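Local structure of BIFUNCTIONAL PROTEIN Proline utilization A (PutA) (Corynebacterium freiburgense, 5UX5) at residues A[183-188]-A[292-297]; A[218-223]-A[227-232]; A[262-267]-A[276-281]. The protein catalyses the two-step oxidation of proline to glutamate, using an FAD-dependent proline dehydrogenase and an NAD-dependent aldehyde dehydrogenase carried on one polypeptide. All coordinates share one frame; numbering follows the deposited sequence.

Overall arrangement
All three contacts belong to the TIM-type proline dehydrogenase barrel, and each includes at least one residue of the FAD pocket. Strands 185-189, 228-232, 260-265 and 293-298 are successive parallel neighbours: the backbone bond Ile188 O to Asp232 N (2.8 Å) ties contact 1 to contact 2, Leu231 O to Val263 N (3.2 Å) ties contact 2 to contact 3, and Ile262 O to Arg296 N (2.9 Å) ties contact 3 back to contact 1. Contact 1 spans the barrel interior beside the flavin, whereas contacts 2 and 3 pack helices against the outside of the strands. Centres lie about 9 Å apart for contacts 1 and 2, about 13 Å for 1 and 3, and about 19 Å for 2 and 3.

Contact 1. Residues A[183-188]-A[292-297]; sequences VDYVSI and KIKIRL. With FAD (flavin-adenine dinucleotide), chain E.
Within the proline dehydrogenase barrel, beside the flavin, Tyr185 and Arg296 meet obliquely from two strands that are not neighbours. Arg296 NH2 donates to Tyr185 OH (3.1 Å, N-H...O angle 161°), and the hydroxyl lies close to the guanidinium plane. The two planes are tilted by only 21°, though the guanidinium lies outside the plane of the ring. A bend at chi3 (-63°) turns the head group of Arg296 so that its other amino nitrogen, NH1, faces the isoalloxazine and makes a weak hydrogen bond to FAD N5 (3.1 Å). Ser187 OG borders the same guanidinium edge, 3.6 Å from Arg296 NH2, but is hydrogen-bonded to Asn153. The extended chain of Lys294 brings NZ to the edge of the Tyr185 ring, 4.2 Å from CE2.

Glu376 organises this cluster: it forms salt bridges with Lys294 and Arg296 and a hydrogen bond with Tyr185 OH. Asp374 gives Lys294 a second acidic partner. Its bonds to Glu376 and Tyr185 OH would hold the Arg296 head group beside flavin N5. The axes of strands 185-188 and 293-297 come no closer than 12.2 Å, and strands 228-232 and 260-265 fill the wall of the barrel between them.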
# COMPACT_ATOMS: atom_id res chain seq x y z
N VAL A 183 -24.82 24.26 -23.80
CA VAL A 183 -23.55 23.85 -23.21
C VAL A 183 -22.47 23.85 -24.29
O VAL A 183 -22.58 23.13 -25.29
CB VAL A 183 -23.68 22.45 -22.56
CG1 VAL A 183 -22.33 21.91 -22.12
CG2 VAL A 183 -24.63 22.49 -21.39
N ASP A 184 -21.41 24.63 -24.05
CA ASP A 184 -20.30 24.78 -24.99
C ASP A 184 -19.09 23.93 -24.65
O ASP A 184 -18.23 23.74 -25.50
CB ASP A 184 -19.76 26.23 -25.02
CG ASP A 184 -20.82 27.27 -25.26
OD1 ASP A 184 -21.76 27.03 -26.04
OD2 ASP A 184 -20.67 28.36 -24.66
N TYR A 185 -18.98 23.46 -23.41
CA TYR A 185 -17.68 23.02 -22.91
C TYR A 185 -17.91 22.05 -21.76
O TYR A 185 -18.47 22.44 -20.74
CB TYR A 185 -16.89 24.23 -22.47
CG TYR A 185 -15.45 24.06 -22.09
CD1 TYR A 185 -15.04 23.05 -21.22
CD2 TYR A 185 -14.51 24.97 -22.54
CE1 TYR A 185 -13.69 22.93 -20.84
CE2 TYR A 185 -13.18 24.86 -22.15
CZ TYR A 185 -12.77 23.84 -21.31
OH TYR A 185 -11.45 23.76 -20.95
N VAL A 186 -17.49 20.81 -21.93
CA VAL A 186 -17.50 19.85 -20.84
C VAL A 186 -16.08 19.38 -20.61
O VAL A 186 -15.27 19.31 -21.54
CB VAL A 186 -18.44 18.65 -21.12
CG1 VAL A 186 -19.87 19.12 -21.30
CG2 VAL A 186 -17.96 17.84 -22.33
N SER A 187 -15.77 19.03 -19.38
CA SER A 187 -14.47 18.46 -19.11
C SER A 187 -14.66 17.25 -18.21
O SER A 187 -15.58 17.22 -17.39
CB SER A 187 -13.46 19.51 -18.52
OG SER A 187 -13.96 20.27 -17.44
N ILE A 188 -13.85 16.22 -18.44
CA ILE A 188 -13.96 14.93 -17.78
C ILE A 188 -12.56 14.32 -17.65
O ILE A 188 -11.63 14.70 -18.37
CB ILE A 188 -14.91 14.00 -18.59
CG1 ILE A 188 -15.27 12.73 -17.81
CG2 ILE A 188 -14.33 13.69 -19.97
CD1 ILE A 188 -16.24 11.83 -18.51
N LYS A 292 -6.99 22.54 -34.55
CA LYS A 292 -6.11 22.89 -33.45
C LYS A 292 -6.40 22.05 -32.22
O LYS A 292 -7.40 21.34 -32.15
CB LYS A 292 -6.25 24.37 -33.09
CG LYS A 292 -5.93 25.32 -34.22
CD LYS A 292 -6.42 26.69 -33.86
CE LYS A 292 -6.60 27.56 -35.07
NZ LYS A 292 -7.01 28.91 -34.62
N ILE A 293 -5.45 22.06 -31.29
CA ILE A 293 -5.67 21.56 -29.94
C ILE A 293 -5.65 22.76 -29.00
O ILE A 293 -5.30 23.87 -29.39
CB ILE A 293 -4.63 20.51 -29.53
CG1 ILE A 293 -3.24 21.12 -29.47
CG2 ILE A 293 -4.62 19.39 -30.50
CD1 ILE A 293 -2.19 20.17 -28.92
N LYS A 294 -6.07 22.53 -27.76
CA LYS A 294 -6.01 23.54 -26.71
C LYS A 294 -5.46 22.92 -25.45
O LYS A 294 -5.90 21.84 -25.04
CB LYS A 294 -7.37 24.16 -26.39
CG LYS A 294 -7.32 25.22 -25.31
CD LYS A 294 -8.68 25.86 -25.07
CE LYS A 294 -8.65 26.87 -23.93
NZ LYS A 294 -10.00 27.24 -23.44
N ILE A 295 -4.50 23.59 -24.83
CA ILE A 295 -3.95 23.17 -23.56
C ILE A 295 -4.47 24.12 -22.49
O ILE A 295 -4.40 25.34 -22.65
CB ILE A 295 -2.42 23.11 -23.63
CG1 ILE A 295 -2.08 21.93 -24.55
CG2 ILE A 295 -1.80 22.95 -22.24
CD1 ILE A 295 -0.72 21.84 -25.03
N ARG A 296 -5.07 23.56 -21.46
CA ARG A 296 -5.40 24.33 -20.27
C ARG A 296 -4.21 24.24 -19.32
O ARG A 296 -3.86 23.14 -18.85
CB ARG A 296 -6.68 23.81 -19.59
CG ARG A 296 -7.07 24.68 -18.40
CD ARG A 296 -8.00 24.00 -17.41
NE ARG A 296 -9.27 23.65 -18.01
CZ ARG A 296 -10.07 22.72 -17.52
NH1 ARG A 296 -9.68 22.05 -16.44
NH2 ARG A 296 -11.22 22.43 -18.11
N LEU A 297 -3.58 25.37 -19.05
CA LEU A 297 -2.47 25.43 -18.12
C LEU A 297 -3.00 25.65 -16.72
O LEU A 297 -3.64 26.68 -16.46
CB LEU A 297 -1.54 26.58 -18.49
CG LEU A 297 -0.49 26.26 -19.52
CD1 LEU A 297 0.58 27.32 -19.40
CD2 LEU A 297 0.02 24.90 -19.25
PA FAD E . -1.57 30.42 -6.60
O1A FAD E . -1.62 30.81 -5.08
O2A FAD E . -0.74 31.19 -7.51
O5B FAD E . -1.10 29.06 -6.95
C5B FAD E . -1.29 27.99 -6.05
C4B FAD E . -0.64 26.74 -6.63
O4B FAD E . 0.74 26.74 -6.40
C3B FAD E . -1.15 25.48 -6.02
O3B FAD E . -2.36 25.01 -6.52
C2B FAD E . -0.04 24.53 -6.29
O2B FAD E . -0.19 23.89 -7.50
C1B FAD E . 1.17 25.42 -6.20
N9A FAD E . 1.86 25.31 -4.92
C8A FAD E . 1.52 25.97 -3.74
N7A FAD E . 2.37 25.60 -2.77
C5A FAD E . 3.33 24.71 -3.24
C6A FAD E . 4.44 24.05 -2.68
N6A FAD E . 4.83 24.17 -1.29
N1A FAD E . 5.17 23.24 -3.46
C2A FAD E . 4.84 23.06 -4.78
N3A FAD E . 3.77 23.69 -5.35
C4A FAD E . 3.00 24.51 -4.63
N1 FAD E . -6.01 21.59 -11.12
C2 FAD E . -5.62 20.30 -11.64
O2 FAD E . -4.64 19.60 -10.99
N3 FAD E . -6.29 19.77 -12.75
C4 FAD E . -7.31 20.48 -13.40
O4 FAD E . -7.95 19.94 -14.50
C4X FAD E . -7.61 21.88 -12.97
N5 FAD E . -8.49 22.70 -13.67
C5X FAD E . -8.71 24.03 -13.27
C6 FAD E . -9.60 24.86 -13.97
C7 FAD E . -9.80 26.17 -13.54
C7M FAD E . -10.74 27.08 -14.26
C8 FAD E . -9.13 26.66 -12.45
C8M FAD E . -9.35 28.07 -11.99
C9 FAD E . -8.26 25.84 -11.75
C9A FAD E . -8.05 24.54 -12.16
N10 FAD E . -7.13 23.73 -11.42
C10 FAD E . -6.90 22.40 -11.82
C1' FAD E . -6.48 24.28 -10.22
C2' FAD E . -5.08 24.81 -10.38
O2' FAD E . -4.23 23.75 -10.65
C3' FAD E . -4.72 25.55 -9.08
O3' FAD E . -4.71 24.63 -8.06
C4' FAD E . -5.61 26.72 -8.64
O4' FAD E . -6.28 27.33 -9.68
C5' FAD E . -4.89 27.75 -7.74
O5' FAD E . -3.62 28.19 -8.19
P FAD E . -3.30 29.70 -8.68
O1P FAD E . -2.56 29.89 -10.06
O2P FAD E . -4.74 30.32 -8.49
O3P FAD E . -2.82 30.54 -7.38

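Contact 2. Residues A[218-223]-A[227-232]; sequences RLALQR and PFINLD. With FAD (flavin-adenine dinucleotide), chain E.
Arg223 lays one face of its guanidinium over the ring of Pro227, with CG of the proline 3.5 Å above the plane and displaced toward the rim of the group, nearest to NH1. Through its chi3 torsion (50°) the Arg223 chain doubles over the proline. Its rotation is fixed by backbone carbonyls of the preceding part of the barrel: NH1 is hydrogen-bonded to Leu178 O and NH2 to Val183 O. The aliphatic part takes part as well, since Arg223 CB lies 3.8 Å from Pro227 CD.

Ala220, on the helical segment, flanks the proline. Its CB is 4.0 Å from Pro227 CG and also touches Ile229 CD1 at 3.9 Å, while the carbonyl oxygen of Ala220 borders Pro227 CD. Ile229 keeps CG1 beside its backbone N (chi1 -64°) and is extended from there, which carries CD1 to the methyl group of the alanine. The segments form the return half of a beta-alpha-beta crossover, in which strand 185-189 leads by way of a short helix, 190-193, and helix 202-221 into strand 228-232, its parallel neighbour. Pro227 directly precedes the strand, with Arg223 and Ala220 both packed on its ring.

Along the strand, Ile229 and Leu231 face the surrounding helices, Leu231 packing on helix 239-251. Phe228, Asn230 and Asp232 face the interior, where Phe228 makes a cation-pi contact with Lys294. Asn230 ND2 gives a weak hydrogen bond to Asp232 OD1 (2.8 Å), and this same carboxylate oxygen comes within 3.7 Å of FAD O4.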
# COMPACT_ATOMS: atom_id res chain seq x y z
N ARG A 218 -18.22 12.03 -30.71
CA ARG A 218 -19.16 12.11 -31.81
C ARG A 218 -20.24 13.12 -31.52
O ARG A 218 -20.73 13.80 -32.44
CB ARG A 218 -19.77 10.74 -32.05
CG ARG A 218 -18.86 9.84 -32.76
CD ARG A 218 -19.41 8.49 -32.84
NE ARG A 218 -18.33 7.59 -33.18
CZ ARG A 218 -18.31 6.32 -32.82
NH1 ARG A 218 -19.34 5.85 -32.12
NH2 ARG A 218 -17.28 5.54 -33.14
N LEU A 219 -20.70 13.16 -30.26
CA LEU A 219 -21.73 14.13 -29.90
C LEU A 219 -21.28 15.56 -30.12
O LEU A 219 -22.09 16.41 -30.50
CB LEU A 219 -22.16 13.96 -28.45
CG LEU A 219 -22.98 12.73 -28.07
CD1 LEU A 219 -23.41 12.93 -26.65
CD2 LEU A 219 -24.19 12.52 -28.96
N ALA A 220 -19.98 15.82 -29.98
CA ALA A 220 -19.43 17.14 -30.28
C ALA A 220 -19.29 17.39 -31.77
O ALA A 220 -19.18 18.55 -32.18
CB ALA A 220 -18.07 17.31 -29.60
N LEU A 221 -19.25 16.34 -32.60
CA LEU A 221 -19.25 16.50 -34.05
C LEU A 221 -20.65 16.70 -34.62
O LEU A 221 -20.77 17.17 -35.75
CB LEU A 221 -18.63 15.28 -34.73
CG LEU A 221 -17.17 14.87 -34.54
CD1 LEU A 221 -16.91 13.55 -35.26
CD2 LEU A 221 -16.23 15.95 -35.05
N GLN A 222 -21.70 16.29 -33.90
CA GLN A 222 -23.06 16.42 -34.43
C GLN A 222 -23.62 17.83 -34.28
O GLN A 222 -24.67 18.13 -34.85
CB GLN A 222 -23.97 15.37 -33.77
CG GLN A 222 -25.37 15.79 -33.27
CD GLN A 222 -25.98 14.76 -32.31
OE1 GLN A 222 -25.86 13.54 -32.51
NE2 GLN A 222 -26.63 15.25 -31.24
N ARG A 223 -22.92 18.72 -33.57
CA ARG A 223 -23.35 20.11 -33.47
C ARG A 223 -22.34 21.03 -34.14
O ARG A 223 -21.13 20.78 -34.09
CB ARG A 223 -23.52 20.54 -32.01
CG ARG A 223 -24.62 19.83 -31.29
CD ARG A 223 -24.48 19.97 -29.81
NE ARG A 223 -24.30 21.36 -29.39
CZ ARG A 223 -23.92 21.68 -28.15
NH1 ARG A 223 -23.70 20.72 -27.27
NH2 ARG A 223 -23.76 22.94 -27.79
N PRO A 227 -19.10 21.74 -29.91
CA PRO A 227 -18.74 22.02 -28.52
C PRO A 227 -17.40 21.38 -28.17
O PRO A 227 -16.87 20.54 -28.90
CB PRO A 227 -19.89 21.41 -27.73
CG PRO A 227 -20.51 20.38 -28.67
CD PRO A 227 -20.26 20.85 -30.05
N PHE A 228 -16.87 21.77 -27.01
CA PHE A 228 -15.49 21.52 -26.59
C PHE A 228 -15.42 20.49 -25.46
O PHE A 228 -16.11 20.63 -24.43
CB PHE A 228 -14.86 22.83 -26.12
CG PHE A 228 -13.39 22.76 -25.89
CD1 PHE A 228 -12.50 22.99 -26.93
CD2 PHE A 228 -12.88 22.51 -24.61
CE1 PHE A 228 -11.14 22.94 -26.71
CE2 PHE A 228 -11.52 22.45 -24.38
CZ PHE A 228 -10.65 22.68 -25.43
N ILE A 229 -14.57 19.47 -25.64
CA ILE A 229 -14.32 18.43 -24.64
C ILE A 229 -12.89 18.59 -24.13
O ILE A 229 -11.94 18.62 -24.92
CB ILE A 229 -14.53 17.02 -25.23
CG1 ILE A 229 -15.99 16.82 -25.62
CG2 ILE A 229 -14.04 15.95 -24.27
CD1 ILE A 229 -16.19 15.70 -26.58
N ASN A 230 -12.75 18.69 -22.81
CA ASN A 230 -11.45 18.79 -22.18
C ASN A 230 -11.19 17.56 -21.33
O ASN A 230 -12.07 17.09 -20.60
CB ASN A 230 -11.31 20.05 -21.34
CG ASN A 230 -9.91 20.20 -20.81
OD1 ASN A 230 -9.03 20.75 -21.47
ND2 ASN A 230 -9.69 19.68 -19.63
N LEU A 231 -9.98 17.01 -21.46
CA LEU A 231 -9.54 15.90 -20.64
C LEU A 231 -8.79 16.48 -19.45
O LEU A 231 -7.73 17.09 -19.61
CB LEU A 231 -8.69 14.92 -21.45
CG LEU A 231 -9.32 14.07 -22.54
CD1 LEU A 231 -8.31 13.21 -23.26
CD2 LEU A 231 -10.39 13.18 -21.96
N ASP A 232 -9.35 16.29 -18.25
CA ASP A 232 -8.71 16.78 -17.04
C ASP A 232 -7.63 15.81 -16.57
O ASP A 232 -7.58 14.64 -16.99
CB ASP A 232 -9.72 16.99 -15.91
CG ASP A 232 -10.70 18.12 -16.18
OD1 ASP A 232 -10.41 18.96 -17.06
OD2 ASP A 232 -11.75 18.18 -15.51
PA FAD E . -1.57 30.42 -6.60
O1A FAD E . -1.62 30.81 -5.08
O2A FAD E . -0.74 31.19 -7.51
O5B FAD E . -1.10 29.06 -6.95
C5B FAD E . -1.29 27.99 -6.05
C4B FAD E . -0.64 26.74 -6.63
O4B FAD E . 0.74 26.74 -6.40
C3B FAD E . -1.15 25.48 -6.02
O3B FAD E . -2.36 25.01 -6.52
C2B FAD E . -0.04 24.53 -6.29
O2B FAD E . -0.19 23.89 -7.50
C1B FAD E . 1.17 25.42 -6.20
N9A FAD E . 1.86 25.31 -4.92
C8A FAD E . 1.52 25.97 -3.74
N7A FAD E . 2.37 25.60 -2.77
C5A FAD E . 3.33 24.71 -3.24
C6A FAD E . 4.44 24.05 -2.68
N6A FAD E . 4.83 24.17 -1.29
N1A FAD E . 5.17 23.24 -3.46
C2A FAD E . 4.84 23.06 -4.78
N3A FAD E . 3.77 23.69 -5.35
C4A FAD E . 3.00 24.51 -4.63
N1 FAD E . -6.01 21.59 -11.12
C2 FAD E . -5.62 20.30 -11.64
O2 FAD E . -4.64 19.60 -10.99
N3 FAD E . -6.29 19.77 -12.75
C4 FAD E . -7.31 20.48 -13.40
O4 FAD E . -7.95 19.94 -14.50
C4X FAD E . -7.61 21.88 -12.97
N5 FAD E . -8.49 22.70 -13.67
C5X FAD E . -8.71 24.03 -13.27
C6 FAD E . -9.60 24.86 -13.97
C7 FAD E . -9.80 26.17 -13.54
C7M FAD E . -10.74 27.08 -14.26
C8 FAD E . -9.13 26.66 -12.45
C8M FAD E . -9.35 28.07 -11.99
C9 FAD E . -8.26 25.84 -11.75
C9A FAD E . -8.05 24.54 -12.16
N10 FAD E . -7.13 23.73 -11.42
C10 FAD E . -6.90 22.40 -11.82
C1' FAD E . -6.48 24.28 -10.22
C2' FAD E . -5.08 24.81 -10.38
O2' FAD E . -4.23 23.75 -10.65
C3' FAD E . -4.72 25.55 -9.08
O3' FAD E . -4.71 24.63 -8.06
C4' FAD E . -5.61 26.72 -8.64
O4' FAD E . -6.28 27.33 -9.68
C5' FAD E . -4.89 27.75 -7.74
O5' FAD E . -3.62 28.19 -8.19
P FAD E . -3.30 29.70 -8.68
O1P FAD E . -2.56 29.89 -10.06
O2P FAD E . -4.74 30.32 -8.49
O3P FAD E . -2.82 30.54 -7.38

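Contact 3. Residues A[262-267]-A[276-281]; sequences IVLQAY and QQLADF. With FAD (flavin-adenine dinucleotide), chain E.
Leu278 of the helix touches two alternate residues of the strand, using one branch for each. Its CD1 meets CD1 of Leu264 tip to tip at 4.0 Å, and its CD2 lies 4.3 Å from CG2 of Ile262. With CG anti to the carbonyl carbon (chi1 -71°), Leu264 directs CD1 at the helix. The contact is purely apolar and small, 119 Å² in all.

Between and beyond these two residues, the opposite face of the strand serves the cofactor. Gln265 donates from NE2 to FAD O2 (2.7 Å, N-H...O angle 142°), and the same nitrogen is hydrogen-bonded to Glu234 O, so two carbonyl oxygens set the position of the amide. Val263 borders the other pyrimidine carbonyl, with CG2 3.5 Å from FAD O4. Past the strand end, Tyr267 CD2 comes within 3.5 Å of the hydroxyl O2B of the adenosine ribose of FAD, and its own hydroxyl makes a weak hydrogen bond with the backbone of Asn302. One short strand therefore contacts the flavin on its inner side and the helical layer on its outer side.

The loop into the helix is tied down by a hydrogen bond between Gln265 O and Ser271 OG. Strand 260-265, helix 271-287 and strand 293-298 make up a beta-alpha-beta unit of the barrel, and Leu278 also packs on Ile295 of its second strand. On the flank of the preceding helix, 239-251, Ile262 touches Phe246 and Leu278 touches Glu247, while Ala266 packs against helix 323-337.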
# COMPACT_ATOMS: atom_id res chain seq x y z
N ILE A 262 -6.79 19.50 -23.45
CA ILE A 262 -6.16 18.68 -22.43
C ILE A 262 -5.45 19.61 -21.46
O ILE A 262 -4.99 20.69 -21.84
CB ILE A 262 -5.17 17.66 -23.05
CG1 ILE A 262 -4.53 16.78 -21.97
CG2 ILE A 262 -4.07 18.36 -23.80
CD1 ILE A 262 -3.65 15.72 -22.55
N VAL A 263 -5.35 19.17 -20.19
CA VAL A 263 -4.75 19.94 -19.10
C VAL A 263 -3.29 19.54 -18.92
O VAL A 263 -2.94 18.36 -19.00
CB VAL A 263 -5.52 19.72 -17.78
CG1 VAL A 263 -4.76 20.26 -16.63
CG2 VAL A 263 -6.87 20.39 -17.82
N LEU A 264 -2.42 20.52 -18.69
CA LEU A 264 -1.10 20.25 -18.14
C LEU A 264 -0.96 20.96 -16.80
O LEU A 264 -1.35 22.12 -16.65
CB LEU A 264 0.03 20.69 -19.09
CG LEU A 264 0.15 19.80 -20.33
CD1 LEU A 264 1.34 20.22 -21.24
CD2 LEU A 264 0.22 18.35 -19.92
N GLN A 265 -0.43 20.24 -15.81
CA GLN A 265 -0.18 20.80 -14.49
C GLN A 265 1.26 21.31 -14.45
O GLN A 265 2.20 20.51 -14.50
CB GLN A 265 -0.41 19.76 -13.40
CG GLN A 265 -1.53 18.82 -13.69
CD GLN A 265 -1.69 17.72 -12.66
OE1 GLN A 265 -1.08 16.65 -12.79
NE2 GLN A 265 -2.58 17.93 -11.70
N ALA A 266 1.42 22.63 -14.34
CA ALA A 266 2.75 23.23 -14.32
C ALA A 266 3.58 22.84 -13.10
O ALA A 266 4.81 22.98 -13.17
CB ALA A 266 2.66 24.76 -14.34
N TYR A 267 2.99 22.33 -12.02
CA TYR A 267 3.87 21.94 -10.92
C TYR A 267 4.61 20.64 -11.21
O TYR A 267 5.49 20.24 -10.43
CB TYR A 267 3.12 21.88 -9.57
CG TYR A 267 2.10 20.77 -9.33
CD1 TYR A 267 1.93 19.70 -10.22
CD2 TYR A 267 1.28 20.80 -8.20
CE1 TYR A 267 1.02 18.70 -9.97
CE2 TYR A 267 0.35 19.80 -7.95
CZ TYR A 267 0.22 18.75 -8.84
OH TYR A 267 -0.70 17.74 -8.61
N GLN A 276 6.10 20.46 -25.03
CA GLN A 276 6.84 20.46 -26.28
C GLN A 276 6.36 19.34 -27.19
O GLN A 276 6.20 19.53 -28.41
CB GLN A 276 8.33 20.34 -26.01
CG GLN A 276 8.92 21.56 -25.35
CD GLN A 276 10.40 21.43 -25.11
OE1 GLN A 276 11.21 21.99 -25.84
NE2 GLN A 276 10.77 20.68 -24.09
N GLN A 277 6.11 18.17 -26.63
CA GLN A 277 5.65 17.08 -27.47
C GLN A 277 4.26 17.36 -28.01
O GLN A 277 3.98 17.09 -29.19
CB GLN A 277 5.68 15.77 -26.68
CG GLN A 277 5.52 14.53 -27.52
CD GLN A 277 4.05 14.32 -27.88
OE1 GLN A 277 3.17 14.83 -27.19
NE2 GLN A 277 3.78 13.56 -28.94
N LEU A 278 3.38 17.93 -27.18
CA LEU A 278 2.05 18.29 -27.67
C LEU A 278 2.11 19.41 -28.71
O LEU A 278 1.33 19.39 -29.67
CB LEU A 278 1.16 18.68 -26.50
CG LEU A 278 0.55 17.51 -25.72
CD1 LEU A 278 0.36 17.85 -24.26
CD2 LEU A 278 -0.77 17.20 -26.33
N ALA A 279 3.06 20.34 -28.58
CA ALA A 279 3.17 21.41 -29.57
C ALA A 279 3.62 20.84 -30.91
O ALA A 279 3.12 21.25 -31.96
CB ALA A 279 4.13 22.50 -29.10
N ASP A 280 4.55 19.88 -30.89
CA ASP A 280 4.92 19.23 -32.14
C ASP A 280 3.75 18.45 -32.69
O ASP A 280 3.45 18.54 -33.89
CB ASP A 280 6.15 18.32 -31.97
CG ASP A 280 7.43 19.08 -31.55
OD1 ASP A 280 7.55 20.31 -31.79
OD2 ASP A 280 8.34 18.41 -31.00
N PHE A 281 3.02 17.74 -31.81
CA PHE A 281 1.85 16.97 -32.23
C PHE A 281 0.84 17.85 -32.97
O PHE A 281 0.28 17.45 -34.00
CB PHE A 281 1.17 16.31 -31.01
CG PHE A 281 -0.14 15.70 -31.34
CD1 PHE A 281 -0.20 14.49 -31.99
CD2 PHE A 281 -1.31 16.37 -31.06
CE1 PHE A 281 -1.41 13.92 -32.35
CE2 PHE A 281 -2.53 15.81 -31.41
CZ PHE A 281 -2.58 14.58 -32.06
PA FAD E . -1.57 30.42 -6.60
O1A FAD E . -1.62 30.81 -5.08
O2A FAD E . -0.74 31.19 -7.51
O5B FAD E . -1.10 29.06 -6.95
C5B FAD E . -1.29 27.99 -6.05
C4B FAD E . -0.64 26.74 -6.63
O4B FAD E . 0.74 26.74 -6.40
C3B FAD E . -1.15 25.48 -6.02
O3B FAD E . -2.36 25.01 -6.52
C2B FAD E . -0.04 24.53 -6.29
O2B FAD E . -0.19 23.89 -7.50
C1B FAD E . 1.17 25.42 -6.20
N9A FAD E . 1.86 25.31 -4.92
C8A FAD E . 1.52 25.97 -3.74
N7A FAD E . 2.37 25.60 -2.77
C5A FAD E . 3.33 24.71 -3.24
C6A FAD E . 4.44 24.05 -2.68
N6A FAD E . 4.83 24.17 -1.29
N1A FAD E . 5.17 23.24 -3.46
C2A FAD E . 4.84 23.06 -4.78
N3A FAD E . 3.77 23.69 -5.35
C4A FAD E . 3.00 24.51 -4.63
N1 FAD E . -6.01 21.59 -11.12
C2 FAD E . -5.62 20.30 -11.64
O2 FAD E . -4.64 19.60 -10.99
N3 FAD E . -6.29 19.77 -12.75
C4 FAD E . -7.31 20.48 -13.40
O4 FAD E . -7.95 19.94 -14.50
C4X FAD E . -7.61 21.88 -12.97
N5 FAD E . -8.49 22.70 -13.67
C5X FAD E . -8.71 24.03 -13.27
C6 FAD E . -9.60 24.86 -13.97
C7 FAD E . -9.80 26.17 -13.54
C7M FAD E . -10.74 27.08 -14.26
C8 FAD E . -9.13 26.66 -12.45
C8M FAD E . -9.35 28.07 -11.99
C9 FAD E . -8.26 25.84 -11.75
C9A FAD E . -8.05 24.54 -12.16
N10 FAD E . -7.13 23.73 -11.42
C10 FAD E . -6.90 22.40 -11.82
C1' FAD E . -6.48 24.28 -10.22
C2' FAD E . -5.08 24.81 -10.38
O2' FAD E . -4.23 23.75 -10.65
C3' FAD E . -4.72 25.55 -9.08
O3' FAD E . -4.71 24.63 -8.06
C4' FAD E . -5.61 26.72 -8.64
O4' FAD E . -6.28 27.33 -9.68
C5' FAD E . -4.89 27.75 -7.74
O5' FAD E . -3.62 28.19 -8.19
P FAD E . -3.30 29.70 -8.68
O1P FAD E . -2.56 29.89 -10.06
O2P FAD E . -4.74 30.32 -8.49
O3P FAD E . -2.82 30.54 -7.38